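Local coordinates for protein isocitrate dehydrogenase [NAD] subunit 1, mitochondrial (Saccharomyces cerevisiae, PDB 3BLX) that takes part in the NAD-dependent oxidative decarboxylation of isocitrate to 2-oxoglutarate in the citric acid cycle, within an allosteric octamer, and also binds mitochondrial mRNA leaders, at residues Thr9-Lys13 with Arg72-Gly76; Gln87-Gly91 with Gly134-Gly138; Val315-Glu321 with Glu341-Lys345. All blocks are in the same frame, centred on the assembly; numbering follows the deposited sequence.

Interaction 1: Thr9-Lys13 with Arg72-Gly76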
# COMPACT_ATOMS: atom_id res chain seq x y z
N THR E 9 2.46 -16.67 -0.50
CA THR E 9 3.14 -16.18 -1.68
C THR E 9 3.51 -17.47 -2.43
O THR E 9 4.18 -17.47 -3.49
CB THR E 9 4.39 -15.36 -1.31
OG1 THR E 9 5.55 -16.22 -1.26
CG2 THR E 9 4.20 -14.68 0.06
N LEU E 10 3.03 -18.58 -1.86
CA LEU E 10 3.44 -19.91 -2.26
C LEU E 10 2.41 -20.61 -3.11
O LEU E 10 1.24 -20.24 -3.11
CB LEU E 10 3.69 -20.75 -1.02
CG LEU E 10 5.05 -20.66 -0.35
CD1 LEU E 10 5.06 -21.73 0.69
CD2 LEU E 10 6.22 -20.83 -1.32
N PRO E 11 2.85 -21.62 -3.85
CA PRO E 11 1.96 -22.43 -4.69
C PRO E 11 0.90 -23.12 -3.85
O PRO E 11 1.22 -23.64 -2.78
CB PRO E 11 2.92 -23.45 -5.32
CG PRO E 11 4.25 -22.78 -5.33
CD PRO E 11 4.28 -21.89 -4.11
N LYS E 12 -0.34 -23.10 -4.33
CA LYS E 12 -1.52 -23.66 -3.65
C LYS E 12 -1.30 -25.16 -3.34
O LYS E 12 -0.98 -25.96 -4.22
CB LYS E 12 -2.74 -23.44 -4.53
CG LYS E 12 -4.02 -24.02 -4.03
CD LYS E 12 -4.82 -23.02 -3.25
CE LYS E 12 -5.86 -22.33 -4.06
NZ LYS E 12 -6.03 -21.01 -3.37
N LYS E 13 -1.44 -25.53 -2.07
CA LYS E 13 -1.10 -26.90 -1.66
C LYS E 13 -1.89 -27.38 -0.42
O LYS E 13 -1.79 -26.82 0.66
CB LYS E 13 0.40 -26.98 -1.44
CG LYS E 13 0.96 -28.34 -1.36
CD LYS E 13 2.45 -28.23 -1.12
CE LYS E 13 3.13 -29.58 -0.88
NZ LYS E 13 4.66 -29.48 -0.84
N ARG E 72 -4.84 -17.48 -7.57
CA ARG E 72 -5.05 -18.42 -6.49
C ARG E 72 -3.96 -19.48 -6.43
O ARG E 72 -3.45 -19.77 -5.37
CB ARG E 72 -6.39 -19.12 -6.64
CG ARG E 72 -7.59 -18.22 -6.52
CD ARG E 72 -8.84 -19.04 -6.29
NE ARG E 72 -9.19 -19.82 -7.47
CZ ARG E 72 -9.85 -19.32 -8.51
NH1 ARG E 72 -10.22 -18.04 -8.49
NH2 ARG E 72 -10.15 -20.08 -9.56
N ASN E 73 -3.60 -20.04 -7.57
CA ASN E 73 -2.71 -21.19 -7.55
C ASN E 73 -1.23 -20.83 -7.69
O ASN E 73 -0.38 -21.55 -7.20
CB ASN E 73 -3.12 -22.21 -8.62
CG ASN E 73 -4.56 -22.61 -8.52
OD1 ASN E 73 -5.18 -22.56 -7.46
ND2 ASN E 73 -5.11 -23.04 -9.64
N LYS E 74 -0.94 -19.73 -8.38
CA LYS E 74 0.43 -19.24 -8.60
C LYS E 74 1.24 -19.96 -9.68
O LYS E 74 2.21 -19.43 -10.16
CB LYS E 74 1.26 -19.21 -7.30
CG LYS E 74 0.55 -18.62 -6.08
CD LYS E 74 0.10 -17.22 -6.33
CE LYS E 74 -0.19 -16.50 -5.04
NZ LYS E 74 -1.31 -17.16 -4.31
N ILE E 75 0.85 -21.18 -10.00
CA ILE E 75 1.56 -22.00 -10.98
C ILE E 75 0.60 -22.46 -12.08
O ILE E 75 -0.54 -22.84 -11.81
CB ILE E 75 2.20 -23.23 -10.31
CG1 ILE E 75 3.12 -22.77 -9.21
CG2 ILE E 75 3.06 -23.97 -11.30
CD1 ILE E 75 4.26 -21.87 -9.72
N GLY E 76 1.06 -22.43 -13.31
CA GLY E 76 0.20 -22.84 -14.41
C GLY E 76 0.89 -23.59 -15.53
O GLY E 76 2.08 -23.44 -15.77
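The irregular segment 9-13 runs past the junction of helix 60-73 and strand 75-80, Lys12 N donating a hydrogen bond to Asn73 O at 3.3 Å while Pro11 lies beside Lys74. The same carbonyl oxygen receives a C-H...O contact from Pro11 CA at 3.5 Å, so one acceptor at the end of the helix serves two successive residues. Lys74 leaves the helix with positive phi, and its CG comes up against Leu10 O at 3.5 Å; its ammonium group turns back to Lys71 O. Pro11 and Ile75 supply the apolar part: the CB and CG of the proline ring each lie 4.0 Å from Ile75 CG1, and both residues also rest on Leu302 of helix 289-302.

Lys12 has the largest share of the contact. Its CG stands anti to the backbone N (chi1 176°), and two further bends, at chi2 and chi3, fold the chain over the helix end, alongside Arg72 and pointing the same way. CE passes Asn73 OD1 at 3.5 Å, and NZ makes a weak hydrogen bond to Arg72 O at 3.5 Å. The stronger partner of this ammonium is Asp168 of the second subunit, another copy of this protein, while Arg72 pairs with Glu50 and Asn73 ND2 with Thr21 and Glu50. The helix belongs to a beta-alpha-beta crossover linking strands 47-51 and 75-80, which flank strand 17-25 in parallel. Despite Arg72 and Lys74 nearby, the Lys12 charge is probably favoured here, and one side chain bridges the helix end and the neighbouring subunit.

Interaction 2: Gln87-Gly91 with Gly134-Gly138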
# COMPACT_ATOMS: atom_id res chain seq x y z
N GLN E 87 0.95 -17.02 -30.86
CA GLN E 87 2.32 -17.36 -31.26
C GLN E 87 3.31 -16.19 -31.15
O GLN E 87 4.53 -16.39 -31.06
CB GLN E 87 2.33 -17.95 -32.68
CG GLN E 87 1.49 -19.22 -32.83
CD GLN E 87 1.38 -19.70 -34.27
OE1 GLN E 87 1.82 -19.02 -35.20
NE2 GLN E 87 0.80 -20.89 -34.45
N THR E 88 2.80 -14.96 -31.16
CA THR E 88 3.67 -13.79 -31.11
C THR E 88 3.76 -13.14 -29.72
O THR E 88 4.64 -12.31 -29.46
CB THR E 88 3.27 -12.73 -32.18
OG1 THR E 88 1.88 -12.42 -32.04
CG2 THR E 88 3.50 -13.27 -33.58
N GLY E 89 2.85 -13.53 -28.82
CA GLY E 89 2.84 -13.02 -27.46
C GLY E 89 1.77 -11.98 -27.21
O GLY E 89 1.75 -11.33 -26.17
N HIS E 90 0.87 -11.81 -28.17
CA HIS E 90 -0.24 -10.89 -28.01
C HIS E 90 -1.53 -11.68 -27.81
O HIS E 90 -1.51 -12.87 -27.51
CB HIS E 90 -0.33 -9.94 -29.20
CG HIS E 90 0.91 -9.11 -29.42
ND1 HIS E 90 1.90 -9.46 -30.31
CD2 HIS E 90 1.30 -7.93 -28.88
CE1 HIS E 90 2.85 -8.54 -30.31
NE2 HIS E 90 2.51 -7.60 -29.45
N GLY E 91 -2.67 -11.03 -27.96
CA GLY E 91 -3.92 -11.73 -27.69
C GLY E 91 -4.23 -11.74 -26.21
O GLY E 91 -3.32 -11.82 -25.38
N GLY E 134 8.94 -2.57 -24.51
CA GLY E 134 9.25 -2.57 -25.92
C GLY E 134 8.03 -2.87 -26.77
O GLY E 134 7.04 -2.13 -26.74
N GLU E 135 8.11 -3.97 -27.50
CA GLU E 135 7.02 -4.44 -28.36
C GLU E 135 5.69 -4.54 -27.61
O GLU E 135 4.63 -4.26 -28.17
CB GLU E 135 7.40 -5.79 -28.98
CG GLU E 135 6.42 -6.30 -30.02
CD GLU E 135 6.99 -7.41 -30.91
OE1 GLU E 135 8.20 -7.37 -31.23
OE2 GLU E 135 6.20 -8.30 -31.31
N PHE E 136 5.74 -4.92 -26.34
CA PHE E 136 4.54 -5.24 -25.58
C PHE E 136 3.89 -4.10 -24.79
O PHE E 136 2.92 -4.34 -24.08
CB PHE E 136 4.82 -6.40 -24.64
CG PHE E 136 5.31 -7.61 -25.33
CD1 PHE E 136 6.55 -8.14 -25.01
CD2 PHE E 136 4.55 -8.23 -26.32
CE1 PHE E 136 7.00 -9.28 -25.68
CE2 PHE E 136 5.00 -9.35 -26.98
CZ PHE E 136 6.22 -9.88 -26.66
N SER E 137 4.41 -2.87 -24.93
CA SER E 137 3.83 -1.72 -24.22
C SER E 137 3.85 -0.43 -25.06
O SER E 137 3.77 0.69 -24.54
CB SER E 137 4.54 -1.48 -22.88
OG SER E 137 5.82 -0.87 -23.05
N GLY E 138 3.95 -0.56 -26.36
CA GLY E 138 4.00 0.66 -27.15
C GLY E 138 2.77 1.58 -27.15
O GLY E 138 1.92 1.57 -26.26
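Thr88 O, near the end of a weakly bonded helix, meets the edge of the Phe136 ring in its plane, 3.9 Å from CE2. Its side chain turns elsewhere: OG1 bonds back to Pro84 O and Ala85 O, and adds a weak bond to His90 ND1 at 3.4 Å, in the plane of the imidazole. Gly89 then breaks out of the helix with positive phi, a conformation in which a beta carbon would press on the preceding carbonyl oxygen; here it would also point at Phe136 CE2. The Gly89 carbonyl oxygen comes obliquely to the phenyl ring, 3.9 Å from CE2, and accepts a hydrogen bond from Arg98.

That arginine also makes a cation-pi contact with Phe136, whose side chain lies close to Arg129 as well. Both arginines are probable substrate ligands, as in related enzymes of the isocitrate and isopropylmalate dehydrogenase family, which would place the Phe136 side chain in the second shell of the substrate site.

At His90, a chi1 of -59°, with CG anti to the carbonyl carbon, swings the imidazole toward segment 134-138, where it meets Phe136 and Glu135. Phe136 CE2 sits over one face, displaced toward the rim; the two ring planes are inclined by 54°, an oblique pairing with centroids 5.3 Å apart. Glu135 comes instead to the imidazole edge, where OE2 lies 3.5 Å from His90 CE1 and the carboxylate is turned only 16° from the ring plane. The same OE2 has long, weak ion pairs with Lys189 and Arg194 of subunit 2, against whose Gln193 His90 packs.

Interaction 3: Val315-Glu321 with Glu341-Lys345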
# COMPACT_ATOMS: atom_id res chain seq x y z
N VAL E 315 11.26 -39.60 -21.98
CA VAL E 315 11.01 -39.04 -23.30
C VAL E 315 12.30 -38.96 -24.12
O VAL E 315 12.25 -39.15 -25.33
CB VAL E 315 10.21 -37.68 -23.32
CG1 VAL E 315 9.47 -37.45 -22.04
CG2 VAL E 315 11.10 -36.51 -23.66
N HIS E 316 13.43 -38.72 -23.47
CA HIS E 316 14.70 -38.68 -24.18
C HIS E 316 15.04 -40.06 -24.76
O HIS E 316 15.57 -40.16 -25.87
CB HIS E 316 15.82 -38.21 -23.27
CG HIS E 316 15.74 -36.75 -22.94
ND1 HIS E 316 15.62 -35.78 -23.90
CD2 HIS E 316 15.75 -36.11 -21.75
CE1 HIS E 316 15.57 -34.59 -23.33
NE2 HIS E 316 15.65 -34.76 -22.02
N GLU E 317 14.73 -41.09 -23.99
CA GLU E 317 14.98 -42.48 -24.36
C GLU E 317 14.04 -42.86 -25.49
O GLU E 317 14.48 -43.42 -26.50
CB GLU E 317 14.73 -43.38 -23.15
CG GLU E 317 15.38 -44.76 -23.20
CD GLU E 317 15.29 -45.48 -21.86
OE1 GLU E 317 15.80 -44.94 -20.85
OE2 GLU E 317 14.71 -46.59 -21.82
N THR E 318 12.76 -42.54 -25.33
CA THR E 318 11.79 -42.84 -26.38
C THR E 318 12.14 -42.20 -27.73
O THR E 318 11.98 -42.82 -28.77
CB THR E 318 10.39 -42.43 -25.98
OG1 THR E 318 9.99 -43.17 -24.82
CG2 THR E 318 9.41 -42.68 -27.12
N ILE E 319 12.61 -40.95 -27.73
CA ILE E 319 12.91 -40.31 -29.00
C ILE E 319 14.29 -40.75 -29.53
O ILE E 319 14.54 -40.72 -30.74
CB ILE E 319 12.71 -38.72 -29.01
CG1 ILE E 319 14.03 -37.98 -28.85
CG2 ILE E 319 11.66 -38.21 -28.04
CD1 ILE E 319 14.64 -37.63 -30.18
N ALA E 320 15.17 -41.18 -28.63
CA ALA E 320 16.48 -41.70 -29.05
C ALA E 320 16.39 -42.97 -29.93
O ALA E 320 17.13 -43.11 -30.91
CB ALA E 320 17.36 -41.95 -27.85
N GLU E 321 15.50 -43.88 -29.56
CA GLU E 321 15.17 -45.03 -30.40
C GLU E 321 14.06 -44.65 -31.37
O GLU E 321 12.92 -44.44 -30.96
CB GLU E 321 14.67 -46.18 -29.52
CG GLU E 321 15.46 -46.38 -28.24
CD GLU E 321 14.66 -47.06 -27.15
OE1 GLU E 321 13.43 -47.29 -27.35
OE2 GLU E 321 15.26 -47.36 -26.09
N GLU E 341 4.19 -45.13 -25.28
CA GLU E 341 5.55 -45.63 -25.24
C GLU E 341 6.31 -45.04 -24.06
O GLU E 341 7.09 -45.72 -23.40
CB GLU E 341 6.30 -45.30 -26.54
CG GLU E 341 7.04 -46.48 -27.22
CD GLU E 341 8.04 -47.24 -26.32
OE1 GLU E 341 9.25 -46.93 -26.39
OE2 GLU E 341 7.63 -48.17 -25.59
N ILE E 342 6.10 -43.75 -23.81
CA ILE E 342 6.76 -43.08 -22.69
C ILE E 342 6.27 -43.65 -21.36
O ILE E 342 7.07 -44.01 -20.51
CB ILE E 342 6.54 -41.56 -22.73
CG1 ILE E 342 7.38 -40.92 -23.84
CG2 ILE E 342 6.90 -40.91 -21.40
CD1 ILE E 342 6.91 -39.53 -24.23
N ILE E 343 4.95 -43.74 -21.20
CA ILE E 343 4.36 -44.33 -20.02
C ILE E 343 4.86 -45.75 -19.81
O ILE E 343 5.03 -46.20 -18.67
CB ILE E 343 2.84 -44.34 -20.14
CG1 ILE E 343 2.31 -42.91 -20.15
CG2 ILE E 343 2.22 -45.14 -18.99
CD1 ILE E 343 0.81 -42.83 -20.36
N ASN E 344 5.10 -46.46 -20.92
CA ASN E 344 5.57 -47.83 -20.87
C ASN E 344 6.99 -47.95 -20.30
O ASN E 344 7.27 -48.85 -19.50
CB ASN E 344 5.48 -48.48 -22.26
CG ASN E 344 5.95 -49.93 -22.26
OD1 ASN E 344 5.32 -50.78 -21.64
ND2 ASN E 344 7.05 -50.22 -22.98
N LYS E 345 7.89 -47.06 -20.70
CA LYS E 345 9.26 -47.08 -20.17
C LYS E 345 9.26 -46.63 -18.72
O LYS E 345 10.21 -46.88 -18.00
CB LYS E 345 10.21 -46.18 -20.96
CG LYS E 345 9.86 -46.11 -22.42
CD LYS E 345 11.08 -45.83 -23.27
CE LYS E 345 11.89 -47.11 -23.48
NZ LYS E 345 12.93 -46.91 -24.50
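Thr318 meets the aliphatic chain of Lys345 at a slant, its OG1 3.3 Å from Lys345 CD and 3.6 Å from Ile342 CG1. The threonine hydroxyl finds its polar partner within its own helix, at Ala314 O, so it is hydrogen-bonded although carbons of Lys345 and Ile342 pack on it. On the other branch, Thr318 CG2 packs on Glu341 CB at 4.1 Å.

Beyond the threonine, Lys345 bends at chi3 (80°) and delivers its ammonium group between two acids of the facing segment. Glu321 approaches from the opposite direction and straddles it, OE1 and OE2 each 2.9 Å from NZ. Glu317, one helical turn earlier, crosses the lysine obliquely; it keeps CG anti to its backbone N (chi1 -159°) and extends beyond, placing OE2 3.2 Å from Lys345 NZ. The hydrogen-bond geometry is weak in both salt bridges, so electrostatics probably accounts for most of the attraction.

Such a network is one way of joining two helices toward the solvent side: the axes of 315-320 and 341-345, parts of helices 306-320 and 335-347, come within 9.2 Å with their directions 121° apart, and Glu321 is the first residue past the end of the former. Cutting Lys345 back to an alanine is likely to leave Glu317 and Glu321 without their shared counter-charge and the Thr318 hydroxyl less covered. The lysine charge is likely to ease a further problem as well, since Glu321 OE1 also lies 4.3 Å from Glu341 OE1.

On the buried side the chemistry turns apolar. Ile342 points CD1 at Val315, 3.9 Å from its CB, and both residues touch Ile292 of helix 289-302, while Ile342 also reaches Ile39 of helix 27-42.

In the fold
The three contacts are well separated, their nearest atoms about 16 to 21 Å apart, and interactions 2 and 3 lie on opposite sides of the chain's centre. Only interaction 2 is wholly buried; it relies on two rings with carbonyl and carboxylate oxygens set round them, has no hydrogen bond across its segments, and neighbours the probable substrate arginines. Interactions 1 and 3 are partly buried, and in each a lysine finds carboxylate partners: in 1 a single one from another subunit, in 3 two from the same chain. Both also rest apolar residues on helix 289-302. Strand 75-80, which begins in interaction 1, is followed in sequence by helix 84-88, which ends in interaction 2.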